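STU0660 (Streptococcus thermophilus, PDB 3ZTH) is a large Csn2 protein involved in CRISPR-mediated bacterial immunity, where it binds magnesium ions and probably DNA. Local coordinates at residues A[24-29]-A[238-243]; A[33-38]-A[202-207]; A[262-267]-A[295-300]. One frame throughout, in Å; residues are numbered along the deposited sequence.

All three contacts are buried and cluster round the mixed sheet of a P-loop NTPase-like domain, and each also reaches the second subunit. Contact 2 lies nearest the centre of the chain, about 7 Å from it centre to centre, against about 15 Å for contact 1 and 20 Å for contact 3. Contacts 1 and 2 share helix 28-43: its start belongs to the magnesium site, while its next turns carry an indole that meets a lysine. Asp207 of contact 2 bonds to Ser239 N of contact 1. Contact 3, beside the outermost strand 261-263, is small and almost apolar, yet it joins contact 1 through Pro298 O, which accepts a bond from Gln26 NE2.

Contact 1. Residues A[24-29]-A[238-243]; sequences VGQNNE and PSDQGY. With MG (magnesium ion), chain C.
Val24 and Pro238 bring the two backbones together, their CA atoms 6.0 Å apart where the neighbouring parallel strands 20-24 and 232-237 come to an end; beyond them the two segments diverge, and a magnesium ion sits between Gln26 and Asp240. This is the strand-to-helix connection of the P-loop NTPase-like fold: 24-29 lies where related folds carry the phosphate-binding loop and probably corresponds to it, here with a magnesium ion bound. The contact between the strand ends is apolar, with Val24 CG2 set 3.8 Å from Pro238 CD and the two side chains crossing at about a right angle. Val24 CG1 belongs to another neighbour, Pro298. Gly25 then turns the chain at phi 136°, and Gln26 swings its amide back toward Asp240 through a bend at chi2 (-50°). Both ends of that amide are used. Its oxygen OE1 reaches the magnesium at a long 2.7 Å, while NE2 gives a weak hydrogen bond of 2.9 Å to Asp240 OD2. The amide and carboxylate planes are 61° apart, and the stronger polar partner of NE2 is Pro298 O. Asp240 OD2 is shared between the amide and the metal, which it reaches at 2.4 Å. The proximity of two oxygens, Gln26 OE1 and Asp240 OD2, at 3.0 Å is probably made tolerable by the cation they both bind. Three waters bring the modelled ligands to five. Asn28 holds its ND2 toward the second subunit, where Ile210 O of that chain accepts a bond, and thus ties the site to that subunit. Water 1 of the metal shell has more acceptors in reach than protons to give; among them are Asn28 OD1 at 2.8 Å and Gly25 O at 2.6 Å, a carbonyl that also accepts a hydrogen bond from Lys31 NZ.

Contact 2. Residues A[33-38]-A[202-207]; sequences YTWQIL and VLKNID
Trp35, Lys204 and Val202 make up this contact, a cation-pi pair with an aliphatic neighbour that fastens helix 28-43 onto strand 199-204 in the sheet of the P-loop NTPase-like fold. Trp35 extends from the helix with CG anti to the backbone N (chi1 170°), which carries the indole out to the strand. Lys204 lies across one face. Its ammonium NZ stands 3.0 Å from the centroid of the six-membered ring and only 11° off the ring normal, so the charge sits squarely over the pi cloud. Behind it, CE makes a CH-pi contact with the five-membered ring at 4.0 Å from the centroid. The lysine chain stays extended as far as CE and bends only at chi4 (-66°), a kink that sets NZ above the benzene half of the indole. NZ also bonds to Ser81 OG, and the indole NE1 bonds to Asp79 OD2; an acidic group at the rim would probably strengthen the pull on the cation. Phe209 of the second subunit packs on Lys204 and Asn205. Val202 meets the edge of the indole, near its plane, with CG1 3.8 Å from Trp35 CD1.

Contact 3. Residues A[262-267]-A[295-300]; sequences EHLYDV and TVTPYL
Leu264 faces Thr297 and Leu300 just beyond the edge strand 261-263, where the chain has left the beta-hairpin with strand 254-257 and heads for helix 267-277. Glu262 keeps the strand in place through backbone bonding to Ile256. His263 then steadies the exit: its ND1 donates to Leu264 O over 2.9 Å with a nearly straight angle of 168°, the oxygen lying close to the imidazole plane. Leu264 points its side chain toward the other segment. Its CD1 comes 3.8 Å from Thr297 OG1, the two side chains meeting tip to tip, whereas CD2 stands a loose 4.5 Å from Leu300 CD1. Met270 of the following helix and Val254 of the sheet also pack on this leucine, while Ile256 touches both Thr297 and Leu300. Tyr265 turns to other aromatic rings, those of Phe269 and Phe325, and Asp266 occupies the N-cap position of helix 267-277 without capping it through its side chain. Across the way, Thr297 lies in a 3-10 turn, and its hydroxyl bonds to Leu293 O. Thus engaged, OG1 can lie against Leu264 CD1 without needing a partner from that side; between the two segments there is only van der Waals packing, with no hydrogen bond.

Contact 1. Residues A[24-29]-A[238-243]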
ATOM      1  N   VAL A  24      42.154  -7.054  -9.362  1.00 27.04           N
ATOM      2  CA  VAL A  24      42.472  -6.660 -10.729  1.00 27.57           C
ATOM      3  C   VAL A  24      42.471  -7.894 -11.631  1.00 27.16           C
ATOM      4  O   VAL A  24      42.285  -9.009 -11.152  1.00 27.94           O
ATOM      5  CB  VAL A  24      43.865  -6.001 -10.748  1.00 29.09           C
ATOM      6  CG1 VAL A  24      44.318  -5.791 -12.147  1.00 36.91           C
ATOM      7  CG2 VAL A  24      43.822  -4.664 -10.020  1.00 29.17           C
ATOM      8  N   GLY A  25      42.678  -7.711 -12.929  1.00 24.25           N
ATOM      9  CA  GLY A  25      42.691  -8.863 -13.810  1.00 25.33           C
ATOM     10  C   GLY A  25      41.913  -8.650 -15.091  1.00 25.58           C
ATOM     11  O   GLY A  25      41.106  -7.727 -15.192  1.00 23.41           O
ATOM     12  N   GLN A  26      42.147  -9.515 -16.070  1.00 27.71           N
ATOM     13  CA  GLN A  26      41.478  -9.393 -17.354  1.00 28.87           C
ATOM     14  C   GLN A  26      40.166 -10.149 -17.413  1.00 29.65           C
ATOM     15  O   GLN A  26      39.395  -9.973 -18.349  1.00 29.47           O
ATOM     16  CB  GLN A  26      42.409  -9.850 -18.477  1.00 29.63           C
ATOM     17  CG  GLN A  26      43.648  -8.980 -18.606  1.00 31.79           C
ATOM     18  CD  GLN A  26      43.299  -7.494 -18.668  1.00 35.44           C
ATOM     19  OE1 GLN A  26      42.721  -7.025 -19.647  1.00 38.31           O
ATOM     20  NE2 GLN A  26      43.637  -6.757 -17.613  1.00 32.64           N
ATOM     21  N   ASN A  27      39.904 -10.981 -16.410  1.00 30.25           N
ATOM     22  CA  ASN A  27      38.665 -11.750 -16.374  1.00 28.91           C
ATOM     23  C   ASN A  27      37.561 -10.891 -15.747  1.00 30.77           C
ATOM     24  O   ASN A  27      37.127 -11.129 -14.612  1.00 30.76           O
ATOM     25  CB  ASN A  27      38.869 -13.018 -15.551  1.00 27.83           C
ATOM     26  CG  ASN A  27      37.736 -14.007 -15.722  1.00 28.24           C
ATOM     27  OD1 ASN A  27      36.595 -13.625 -16.010  1.00 28.48           O
ATOM     28  ND2 ASN A  27      38.037 -15.282 -15.528  1.00 22.90           N
ATOM     29  N   ASN A  28      37.110  -9.887 -16.493  1.00 31.13           N
ATOM     30  CA  ASN A  28      36.085  -8.971 -16.010  1.00 31.15           C
ATOM     31  C   ASN A  28      34.802  -9.627 -15.504  1.00 31.15           C
ATOM     32  O   ASN A  28      34.250  -9.211 -14.486  1.00 31.40           O
ATOM     33  CB  ASN A  28      35.776  -7.934 -17.089  1.00 31.08           C
ATOM     34  CG  ASN A  28      36.934  -6.982 -17.312  1.00 36.14           C
ATOM     35  OD1 ASN A  28      37.928  -7.025 -16.579  1.00 38.00           O
ATOM     36  ND2 ASN A  28      36.820  -6.113 -18.315  1.00 36.81           N
ATOM     37  N   GLU A  29      34.338 -10.657 -16.196  1.00 30.91           N
ATOM     38  CA  GLU A  29      33.126 -11.344 -15.786  1.00 30.58           C
ATOM     39  C   GLU A  29      33.308 -11.940 -14.395  1.00 28.77           C
ATOM     40  O   GLU A  29      32.449 -11.803 -13.527  1.00 26.49           O
ATOM     41  CB  GLU A  29      32.782 -12.438 -16.793  1.00 33.24           C
ATOM     42  CG  GLU A  29      32.759 -11.930 -18.231  1.00 43.67           C
ATOM     43  CD  GLU A  29      34.101 -12.081 -18.957  1.00 49.68           C
ATOM     44  OE1 GLU A  29      35.158 -11.654 -18.426  1.00 49.64           O
ATOM     45  OE2 GLU A  29      34.088 -12.634 -20.080  1.00 53.69           O
ATOM     46  N   PRO A 238      40.406  -1.785  -9.203  1.00 31.16           N
ATOM     47  CA  PRO A 238      41.108  -0.844 -10.086  1.00 31.75           C
ATOM     48  C   PRO A 238      41.039  -1.194 -11.561  1.00 33.57           C
ATOM     49  O   PRO A 238      40.889  -2.359 -11.928  1.00 34.59           O
ATOM     50  CB  PRO A 238      42.548  -0.887  -9.578  1.00 28.59           C
ATOM     51  CG  PRO A 238      42.413  -1.322  -8.157  1.00 31.50           C
ATOM     52  CD  PRO A 238      41.337  -2.378  -8.228  1.00 30.33           C
ATOM     53  N   SER A 239      41.152  -0.166 -12.395  1.00 35.75           N
ATOM     54  CA  SER A 239      41.152  -0.320 -13.848  1.00 37.53           C
ATOM     55  C   SER A 239      42.489  -0.953 -14.218  1.00 37.54           C
ATOM     56  O   SER A 239      43.373  -1.093 -13.376  1.00 35.77           O
ATOM     57  CB  SER A 239      41.058   1.042 -14.531  1.00 36.80           C
ATOM     58  OG  SER A 239      40.086   1.854 -13.905  1.00 40.52           O
ATOM     59  N   ASP A 240      42.648  -1.305 -15.484  1.00 38.39           N
ATOM     60  CA  ASP A 240      43.884  -1.927 -15.936  1.00 37.90           C
ATOM     61  C   ASP A 240      45.113  -1.017 -15.931  1.00 38.68           C
ATOM     62  O   ASP A 240      46.246  -1.506 -15.843  1.00 37.28           O
ATOM     63  CB  ASP A 240      43.695  -2.485 -17.345  1.00 38.80           C
ATOM     64  CG  ASP A 240      42.746  -3.661 -17.382  1.00 40.82           C
ATOM     65  OD1 ASP A 240      42.201  -4.035 -16.321  1.00 37.60           O
ATOM     66  OD2 ASP A 240      42.549  -4.213 -18.487  1.00 44.56           O
ATOM     67  N   GLN A 241      44.917   0.297 -16.019  1.00 37.21           N
ATOM     68  CA  GLN A 241      46.073   1.179 -16.064  1.00 36.16           C
ATOM     69  C   GLN A 241      46.003   2.478 -15.272  1.00 33.79           C
ATOM     70  O   GLN A 241      45.000   3.176 -15.280  1.00 32.73           O
ATOM     71  CB  GLN A 241      46.408   1.481 -17.533  1.00 37.52           C
ATOM     72  CG  GLN A 241      47.644   2.354 -17.744  1.00 45.04           C
ATOM     73  CD  GLN A 241      47.340   3.854 -17.693  1.00 50.24           C
ATOM     74  OE1 GLN A 241      48.199   4.665 -17.321  1.00 50.24           O
ATOM     75  NE2 GLN A 241      46.120   4.228 -18.082  1.00 51.79           N
ATOM     76  N   GLY A 242      47.091   2.784 -14.578  1.00 34.72           N
ATOM     77  CA  GLY A 242      47.175   4.021 -13.820  1.00 34.27           C
ATOM     78  C   GLY A 242      46.473   4.185 -12.482  1.00 34.09           C
ATOM     79  O   GLY A 242      46.486   5.294 -11.946  1.00 34.28           O
ATOM     80  N   TYR A 243      45.877   3.127 -11.931  1.00 32.68           N
ATOM     81  CA  TYR A 243      45.188   3.242 -10.642  1.00 32.13           C
ATOM     82  C   TYR A 243      45.637   2.266  -9.553  1.00 32.71           C
ATOM     83  O   TYR A 243      45.572   2.577  -8.364  1.00 29.93           O
ATOM     84  CB  TYR A 243      43.676   3.141 -10.845  1.00 31.23           C
ATOM     85  CG  TYR A 243      43.136   4.340 -11.588  1.00 31.81           C
ATOM     86  CD1 TYR A 243      43.178   4.398 -12.981  1.00 31.20           C
ATOM     87  CD2 TYR A 243      42.673   5.453 -10.895  1.00 30.23           C
ATOM     88  CE1 TYR A 243      42.778   5.534 -13.658  1.00 31.81           C
ATOM     89  CE2 TYR A 243      42.273   6.597 -11.560  1.00 30.79           C
ATOM     90  CZ  TYR A 243      42.326   6.635 -12.941  1.00 32.28           C
ATOM     91  OH  TYR A 243      41.928   7.771 -13.608  1.00 32.90           O
TER
HETATM   92 MG    MG C1349      40.662  -5.350 -19.500  1.00 38.65          MG
HETATM   93  O   HOH W   1      40.497  -6.204 -17.184  1.00 43.68           O
HETATM   94  O   HOH W   2      42.008  -4.515 -21.379  1.00 29.82           O
HETATM   95  O   HOH W   3      38.877  -6.435 -20.681  1.00 75.15           O

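Contact 2. Residues A[33-38]-A[202-207]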
ATOM      1  N   TYR A  33      31.298 -11.113 -11.033  1.00 24.90           N
ATOM      2  CA  TYR A  33      30.607 -12.140 -10.277  1.00 22.71           C
ATOM      3  C   TYR A  33      31.049 -12.078  -8.818  1.00 21.63           C
ATOM      4  O   TYR A  33      30.232 -12.177  -7.911  1.00 21.97           O
ATOM      5  CB  TYR A  33      30.926 -13.523 -10.841  1.00 21.26           C
ATOM      6  CG  TYR A  33      30.429 -14.625  -9.947  1.00 21.53           C
ATOM      7  CD1 TYR A  33      29.090 -15.003  -9.958  1.00 23.70           C
ATOM      8  CD2 TYR A  33      31.284 -15.249  -9.038  1.00 22.26           C
ATOM      9  CE1 TYR A  33      28.604 -15.983  -9.076  1.00 25.14           C
ATOM     10  CE2 TYR A  33      30.813 -16.225  -8.152  1.00 24.22           C
ATOM     11  CZ  TYR A  33      29.470 -16.585  -8.180  1.00 24.56           C
ATOM     12  OH  TYR A  33      28.999 -17.548  -7.322  1.00 27.18           O
ATOM     13  N   THR A  34      32.349 -11.925  -8.606  1.00 21.60           N
ATOM     14  CA  THR A  34      32.900 -11.858  -7.267  1.00 25.08           C
ATOM     15  C   THR A  34      32.298 -10.655  -6.545  1.00 28.20           C
ATOM     16  O   THR A  34      31.921 -10.752  -5.369  1.00 27.93           O
ATOM     17  CB  THR A  34      34.424 -11.750  -7.317  1.00 25.89           C
ATOM     18  OG1 THR A  34      34.945 -12.837  -8.091  1.00 26.83           O
ATOM     19  CG2 THR A  34      35.011 -11.822  -5.920  1.00 26.93           C
ATOM     20  N   TRP A  35      32.181  -9.533  -7.256  1.00 27.94           N
ATOM     21  CA  TRP A  35      31.581  -8.329  -6.672  1.00 28.71           C
ATOM     22  C   TRP A  35      30.103  -8.560  -6.324  1.00 29.00           C
ATOM     23  O   TRP A  35      29.635  -8.150  -5.263  1.00 30.40           O
ATOM     24  CB  TRP A  35      31.667  -7.134  -7.636  1.00 25.83           C
ATOM     25  CG  TRP A  35      30.858  -5.973  -7.141  1.00 28.70           C
ATOM     26  CD1 TRP A  35      31.172  -5.146  -6.102  1.00 29.65           C
ATOM     27  CD2 TRP A  35      29.528  -5.613  -7.546  1.00 28.81           C
ATOM     28  NE1 TRP A  35      30.123  -4.306  -5.823  1.00 27.41           N
ATOM     29  CE2 TRP A  35      29.100  -4.568  -6.691  1.00 27.88           C
ATOM     30  CE3 TRP A  35      28.654  -6.076  -8.539  1.00 29.38           C
ATOM     31  CZ2 TRP A  35      27.834  -3.975  -6.799  1.00 29.15           C
ATOM     32  CZ3 TRP A  35      27.391  -5.489  -8.650  1.00 30.82           C
ATOM     33  CH2 TRP A  35      26.994  -4.448  -7.781  1.00 31.62           C
ATOM     34  N   GLN A  36      29.373  -9.208  -7.223  1.00 29.36           N
ATOM     35  CA  GLN A  36      27.948  -9.461  -7.012  1.00 30.84           C
ATOM     36  C   GLN A  36      27.691 -10.307  -5.770  1.00 29.51           C
ATOM     37  O   GLN A  36      26.766 -10.044  -5.009  1.00 28.72           O
ATOM     38  CB  GLN A  36      27.354 -10.148  -8.250  1.00 32.95           C
ATOM     39  CG  GLN A  36      25.833 -10.313  -8.238  1.00 35.23           C
ATOM     40  CD  GLN A  36      25.090  -8.983  -8.267  1.00 38.18           C
ATOM     41  OE1 GLN A  36      24.754  -8.423  -7.216  1.00 39.63           O
ATOM     42  NE2 GLN A  36      24.845  -8.461  -9.474  1.00 34.43           N
ATOM     43  N   ILE A  37      28.506 -11.333  -5.578  1.00 29.41           N
ATOM     44  CA  ILE A  37      28.365 -12.207  -4.424  1.00 30.22           C
ATOM     45  C   ILE A  37      28.715 -11.437  -3.155  1.00 31.15           C
ATOM     46  O   ILE A  37      27.984 -11.479  -2.167  1.00 33.38           O
ATOM     47  CB  ILE A  37      29.312 -13.415  -4.516  1.00 30.83           C
ATOM     48  CG1 ILE A  37      28.910 -14.324  -5.677  1.00 31.82           C
ATOM     49  CG2 ILE A  37      29.289 -14.171  -3.210  1.00 29.89           C
ATOM     50  CD1 ILE A  37      27.591 -15.073  -5.444  1.00 33.77           C
ATOM     51  N   LEU A  38      29.851 -10.747  -3.182  1.00 30.29           N
ATOM     52  CA  LEU A  38      30.297  -9.973  -2.034  1.00 31.34           C
ATOM     53  C   LEU A  38      29.229  -9.009  -1.522  1.00 31.40           C
ATOM     54  O   LEU A  38      28.903  -8.985  -0.333  1.00 29.06           O
ATOM     55  CB  LEU A  38      31.557  -9.191  -2.397  1.00 31.60           C
ATOM     56  CG  LEU A  38      32.866  -9.967  -2.314  1.00 31.39           C
ATOM     57  CD1 LEU A  38      33.983  -9.171  -2.950  1.00 29.76           C
ATOM     58  CD2 LEU A  38      33.175 -10.248  -0.862  1.00 31.19           C
ATOM     59  N   VAL A 202      33.507  -1.372  -0.152  1.00 30.25           N
ATOM     60  CA  VAL A 202      33.852  -1.780  -1.515  1.00 30.31           C
ATOM     61  C   VAL A 202      33.710  -0.617  -2.484  1.00 31.92           C
ATOM     62  O   VAL A 202      32.683   0.057  -2.493  1.00 31.29           O
ATOM     63  CB  VAL A 202      32.926  -2.918  -2.000  1.00 28.24           C
ATOM     64  CG1 VAL A 202      33.109  -3.146  -3.481  1.00 26.53           C
ATOM     65  CG2 VAL A 202      33.227  -4.189  -1.246  1.00 27.29           C
ATOM     66  N   LEU A 203      34.730  -0.401  -3.313  1.00 33.95           N
ATOM     67  CA  LEU A 203      34.703   0.688  -4.289  1.00 37.64           C
ATOM     68  C   LEU A 203      35.055   0.289  -5.722  1.00 37.94           C
ATOM     69  O   LEU A 203      36.180  -0.108  -6.004  1.00 40.22           O
ATOM     70  CB  LEU A 203      35.660   1.795  -3.853  1.00 39.89           C
ATOM     71  CG  LEU A 203      35.187   2.719  -2.731  1.00 42.92           C
ATOM     72  CD1 LEU A 203      36.372   3.163  -1.884  1.00 44.67           C
ATOM     73  CD2 LEU A 203      34.487   3.919  -3.341  1.00 43.47           C
ATOM     74  N   LYS A 204      34.101   0.397  -6.636  1.00 37.99           N
ATOM     75  CA  LYS A 204      34.394   0.082  -8.024  1.00 38.75           C
ATOM     76  C   LYS A 204      33.730   1.110  -8.927  1.00 37.92           C
ATOM     77  O   LYS A 204      32.838   1.828  -8.493  1.00 36.64           O
ATOM     78  CB  LYS A 204      33.936  -1.341  -8.377  1.00 41.09           C
ATOM     79  CG  LYS A 204      32.489  -1.500  -8.793  1.00 41.90           C
ATOM     80  CD  LYS A 204      32.242  -2.936  -9.269  1.00 41.56           C
ATOM     81  CE  LYS A 204      30.895  -3.089  -9.997  1.00 41.28           C
ATOM     82  NZ  LYS A 204      29.709  -2.882  -9.122  1.00 35.10           N
ATOM     83  N   ASN A 205      34.198   1.194 -10.169  1.00 39.84           N
ATOM     84  CA  ASN A 205      33.671   2.130 -11.166  1.00 42.03           C
ATOM     85  C   ASN A 205      34.088   3.575 -10.973  1.00 42.40           C
ATOM     86  O   ASN A 205      33.741   4.418 -11.776  1.00 45.59           O
ATOM     87  CB  ASN A 205      32.144   2.086 -11.201  1.00 44.19           C
ATOM     88  CG  ASN A 205      31.612   0.699 -11.432  1.00 45.09           C
ATOM     89  OD1 ASN A 205      31.971   0.043 -12.408  1.00 47.02           O
ATOM     90  ND2 ASN A 205      30.744   0.241 -10.538  1.00 44.52           N
ATOM     91  N   ILE A 206      34.829   3.872  -9.920  1.00 44.83           N
ATOM     92  CA  ILE A 206      35.243   5.246  -9.668  1.00 45.14           C
ATOM     93  C   ILE A 206      36.466   5.707 -10.462  1.00 44.57           C
ATOM     94  O   ILE A 206      36.555   6.879 -10.837  1.00 44.36           O
ATOM     95  CB  ILE A 206      35.495   5.458  -8.165  1.00 47.81           C
ATOM     96  CG1 ILE A 206      34.194   5.217  -7.404  1.00 48.57           C
ATOM     97  CG2 ILE A 206      35.997   6.867  -7.901  1.00 51.61           C
ATOM     98  CD1 ILE A 206      33.001   5.968  -7.995  1.00 49.96           C
ATOM     99  N   ASP A 207      37.403   4.797 -10.715  1.00 43.04           N
ATOM    100  CA  ASP A 207      38.605   5.135 -11.474  1.00 43.56           C
ATOM    101  C   ASP A 207      38.301   5.925 -12.737  1.00 44.08           C
ATOM    102  O   ASP A 207      39.037   6.841 -13.101  1.00 46.05           O
ATOM    103  CB  ASP A 207      39.363   3.880 -11.903  1.00 43.72           C
ATOM    104  CG  ASP A 207      39.986   3.162 -10.753  1.00 46.05           C
ATOM    105  OD1 ASP A 207      40.108   3.779  -9.674  1.00 48.71           O
ATOM    106  OD2 ASP A 207      40.370   1.987 -10.927  1.00 45.70           O
TER

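Contact 3. Residues A[262-267]-A[295-300]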
ATOM      1  N   GLU A 262      45.413 -15.685  -8.506  1.00 32.87           N
ATOM      2  CA  GLU A 262      46.579 -15.678  -7.627  1.00 31.11           C
ATOM      3  C   GLU A 262      46.677 -14.291  -7.006  1.00 30.11           C
ATOM      4  O   GLU A 262      46.150 -13.323  -7.551  1.00 29.73           O
ATOM      5  CB  GLU A 262      47.870 -15.913  -8.421  1.00 33.89           C
ATOM      6  CG  GLU A 262      47.901 -17.150  -9.313  1.00 41.78           C
ATOM      7  CD  GLU A 262      48.109 -18.463  -8.551  1.00 45.58           C
ATOM      8  OE1 GLU A 262      48.311 -18.437  -7.311  1.00 45.15           O
ATOM      9  OE2 GLU A 262      48.070 -19.531  -9.210  1.00 48.32           O
ATOM     10  N   HIS A 263      47.334 -14.187  -5.858  1.00 29.34           N
ATOM     11  CA  HIS A 263      47.539 -12.879  -5.257  1.00 29.84           C
ATOM     12  C   HIS A 263      49.046 -12.664  -5.281  1.00 30.74           C
ATOM     13  O   HIS A 263      49.807 -13.633  -5.305  1.00 30.75           O
ATOM     14  CB  HIS A 263      46.968 -12.808  -3.837  1.00 29.46           C
ATOM     15  CG  HIS A 263      47.548 -13.801  -2.884  1.00 31.91           C
ATOM     16  ND1 HIS A 263      48.865 -13.764  -2.480  1.00 34.82           N
ATOM     17  CD2 HIS A 263      46.976 -14.825  -2.207  1.00 32.34           C
ATOM     18  CE1 HIS A 263      49.078 -14.720  -1.591  1.00 33.48           C
ATOM     19  NE2 HIS A 263      47.948 -15.378  -1.408  1.00 33.15           N
ATOM     20  N   LEU A 264      49.484 -11.408  -5.335  1.00 31.65           N
ATOM     21  CA  LEU A 264      50.914 -11.118  -5.370  1.00 31.69           C
ATOM     22  C   LEU A 264      51.589 -11.519  -4.066  1.00 33.44           C
ATOM     23  O   LEU A 264      50.923 -11.766  -3.048  1.00 33.60           O
ATOM     24  CB  LEU A 264      51.170  -9.627  -5.627  1.00 30.70           C
ATOM     25  CG  LEU A 264      50.804  -9.044  -6.999  1.00 29.87           C
ATOM     26  CD1 LEU A 264      51.143  -7.564  -7.036  1.00 24.42           C
ATOM     27  CD2 LEU A 264      51.549  -9.786  -8.092  1.00 25.30           C
ATOM     28  N   TYR A 265      52.916 -11.592  -4.117  1.00 33.83           N
ATOM     29  CA  TYR A 265      53.736 -11.935  -2.958  1.00 36.13           C
ATOM     30  C   TYR A 265      54.272 -10.608  -2.421  1.00 35.44           C
ATOM     31  O   TYR A 265      53.836  -9.540  -2.854  1.00 31.60           O
ATOM     32  CB  TYR A 265      54.929 -12.804  -3.376  1.00 37.93           C
ATOM     33  CG  TYR A 265      54.595 -14.111  -4.064  1.00 43.20           C
ATOM     34  CD1 TYR A 265      53.930 -15.143  -3.389  1.00 45.94           C
ATOM     35  CD2 TYR A 265      55.001 -14.340  -5.378  1.00 47.38           C
ATOM     36  CE1 TYR A 265      53.691 -16.375  -4.005  1.00 47.33           C
ATOM     37  CE2 TYR A 265      54.768 -15.565  -6.008  1.00 49.87           C
ATOM     38  CZ  TYR A 265      54.118 -16.577  -5.317  1.00 51.17           C
ATOM     39  OH  TYR A 265      53.933 -17.794  -5.944  1.00 54.32           O
ATOM     40  N   ASP A 266      55.209 -10.673  -1.479  1.00 35.87           N
ATOM     41  CA  ASP A 266      55.810  -9.453  -0.952  1.00 37.96           C
ATOM     42  C   ASP A 266      56.668  -8.896  -2.081  1.00 37.32           C
ATOM     43  O   ASP A 266      57.211  -9.659  -2.887  1.00 36.51           O
ATOM     44  CB  ASP A 266      56.691  -9.748   0.264  1.00 41.45           C
ATOM     45  CG  ASP A 266      55.887 -10.171   1.477  1.00 45.16           C
ATOM     46  OD1 ASP A 266      55.067  -9.365   1.971  1.00 45.76           O
ATOM     47  OD2 ASP A 266      56.077 -11.317   1.939  1.00 49.93           O
ATOM     48  N   VAL A 267      56.776  -7.573  -2.137  1.00 36.07           N
ATOM     49  CA  VAL A 267      57.549  -6.891  -3.169  1.00 34.98           C
ATOM     50  C   VAL A 267      59.041  -7.243  -3.164  1.00 34.75           C
ATOM     51  O   VAL A 267      59.620  -7.530  -4.211  1.00 34.73           O
ATOM     52  CB  VAL A 267      57.396  -5.360  -3.033  1.00 35.86           C
ATOM     53  CG1 VAL A 267      58.060  -4.656  -4.204  1.00 30.85           C
ATOM     54  CG2 VAL A 267      55.918  -5.004  -2.950  1.00 35.15           C
ATOM     55  N   THR A 295      52.255  -1.611 -13.497  1.00 27.47           N
ATOM     56  CA  THR A 295      51.811  -1.557 -14.879  1.00 27.94           C
ATOM     57  C   THR A 295      51.319  -2.897 -15.417  1.00 28.16           C
ATOM     58  O   THR A 295      50.262  -2.983 -16.032  1.00 28.26           O
ATOM     59  CB  THR A 295      52.965  -1.106 -15.795  1.00 27.97           C
ATOM     60  OG1 THR A 295      53.339   0.236 -15.463  1.00 27.51           O
ATOM     61  CG2 THR A 295      52.560  -1.201 -17.265  1.00 24.50           C
ATOM     62  N   VAL A 296      52.103  -3.936 -15.166  1.00 28.85           N
ATOM     63  CA  VAL A 296      51.835  -5.272 -15.677  1.00 29.23           C
ATOM     64  C   VAL A 296      50.904  -6.198 -14.907  1.00 29.79           C
ATOM     65  O   VAL A 296      50.232  -7.040 -15.513  1.00 31.05           O
ATOM     66  CB  VAL A 296      53.169  -6.022 -15.898  1.00 30.11           C
ATOM     67  CG1 VAL A 296      52.896  -7.432 -16.335  1.00 36.50           C
ATOM     68  CG2 VAL A 296      54.000  -5.312 -16.939  1.00 26.37           C
ATOM     69  N   THR A 297      50.860  -6.065 -13.588  1.00 28.67           N
ATOM     70  CA  THR A 297      50.015  -6.947 -12.790  1.00 29.25           C
ATOM     71  C   THR A 297      48.614  -7.224 -13.346  1.00 29.72           C
ATOM     72  O   THR A 297      48.164  -8.367 -13.360  1.00 29.03           O
ATOM     73  CB  THR A 297      49.885  -6.437 -11.354  1.00 28.50           C
ATOM     74  OG1 THR A 297      51.162  -6.532 -10.706  1.00 30.56           O
ATOM     75  CG2 THR A 297      48.884  -7.265 -10.590  1.00 26.22           C
ATOM     76  N   PRO A 298      47.902  -6.184 -13.805  1.00 30.62           N
ATOM     77  CA  PRO A 298      46.557  -6.416 -14.344  1.00 29.53           C
ATOM     78  C   PRO A 298      46.525  -7.388 -15.534  1.00 30.53           C
ATOM     79  O   PRO A 298      45.479  -7.967 -15.844  1.00 31.01           O
ATOM     80  CB  PRO A 298      46.101  -5.011 -14.737  1.00 26.56           C
ATOM     81  CG  PRO A 298      46.820  -4.150 -13.753  1.00 28.88           C
ATOM     82  CD  PRO A 298      48.199  -4.743 -13.741  1.00 27.90           C
ATOM     83  N   TYR A 299      47.664  -7.571 -16.195  1.00 30.37           N
ATOM     84  CA  TYR A 299      47.726  -8.457 -17.354  1.00 33.03           C
ATOM     85  C   TYR A 299      48.351  -9.822 -17.105  1.00 32.05           C
ATOM     86  O   TYR A 299      48.546 -10.583 -18.040  1.00 33.16           O
ATOM     87  CB  TYR A 299      48.483  -7.770 -18.491  1.00 36.07           C
ATOM     88  CG  TYR A 299      47.823  -6.501 -18.946  1.00 41.13           C
ATOM     89  CD1 TYR A 299      46.643  -6.536 -19.691  1.00 43.31           C
ATOM     90  CD2 TYR A 299      48.345  -5.257 -18.588  1.00 44.91           C
ATOM     91  CE1 TYR A 299      45.990  -5.355 -20.067  1.00 44.91           C
ATOM     92  CE2 TYR A 299      47.704  -4.071 -18.956  1.00 45.73           C
ATOM     93  CZ  TYR A 299      46.529  -4.127 -19.693  1.00 45.63           C
ATOM     94  OH  TYR A 299      45.896  -2.960 -20.040  1.00 44.54           O
ATOM     95  N   LEU A 300      48.660 -10.141 -15.855  1.00 31.84           N
ATOM     96  CA  LEU A 300      49.275 -11.424 -15.544  1.00 32.87           C
ATOM     97  C   LEU A 300      48.273 -12.563 -15.630  1.00 33.38           C
ATOM     98  O   LEU A 300      47.073 -12.346 -15.520  1.00 35.27           O
ATOM     99  CB  LEU A 300      49.885 -11.376 -14.142  1.00 33.07           C
ATOM    100  CG  LEU A 300      50.956 -10.291 -13.992  1.00 35.15           C
ATOM    101  CD1 LEU A 300      51.411 -10.185 -12.551  1.00 34.60           C
ATOM    102  CD2 LEU A 300      52.130 -10.622 -14.913  1.00 37.85           C
TER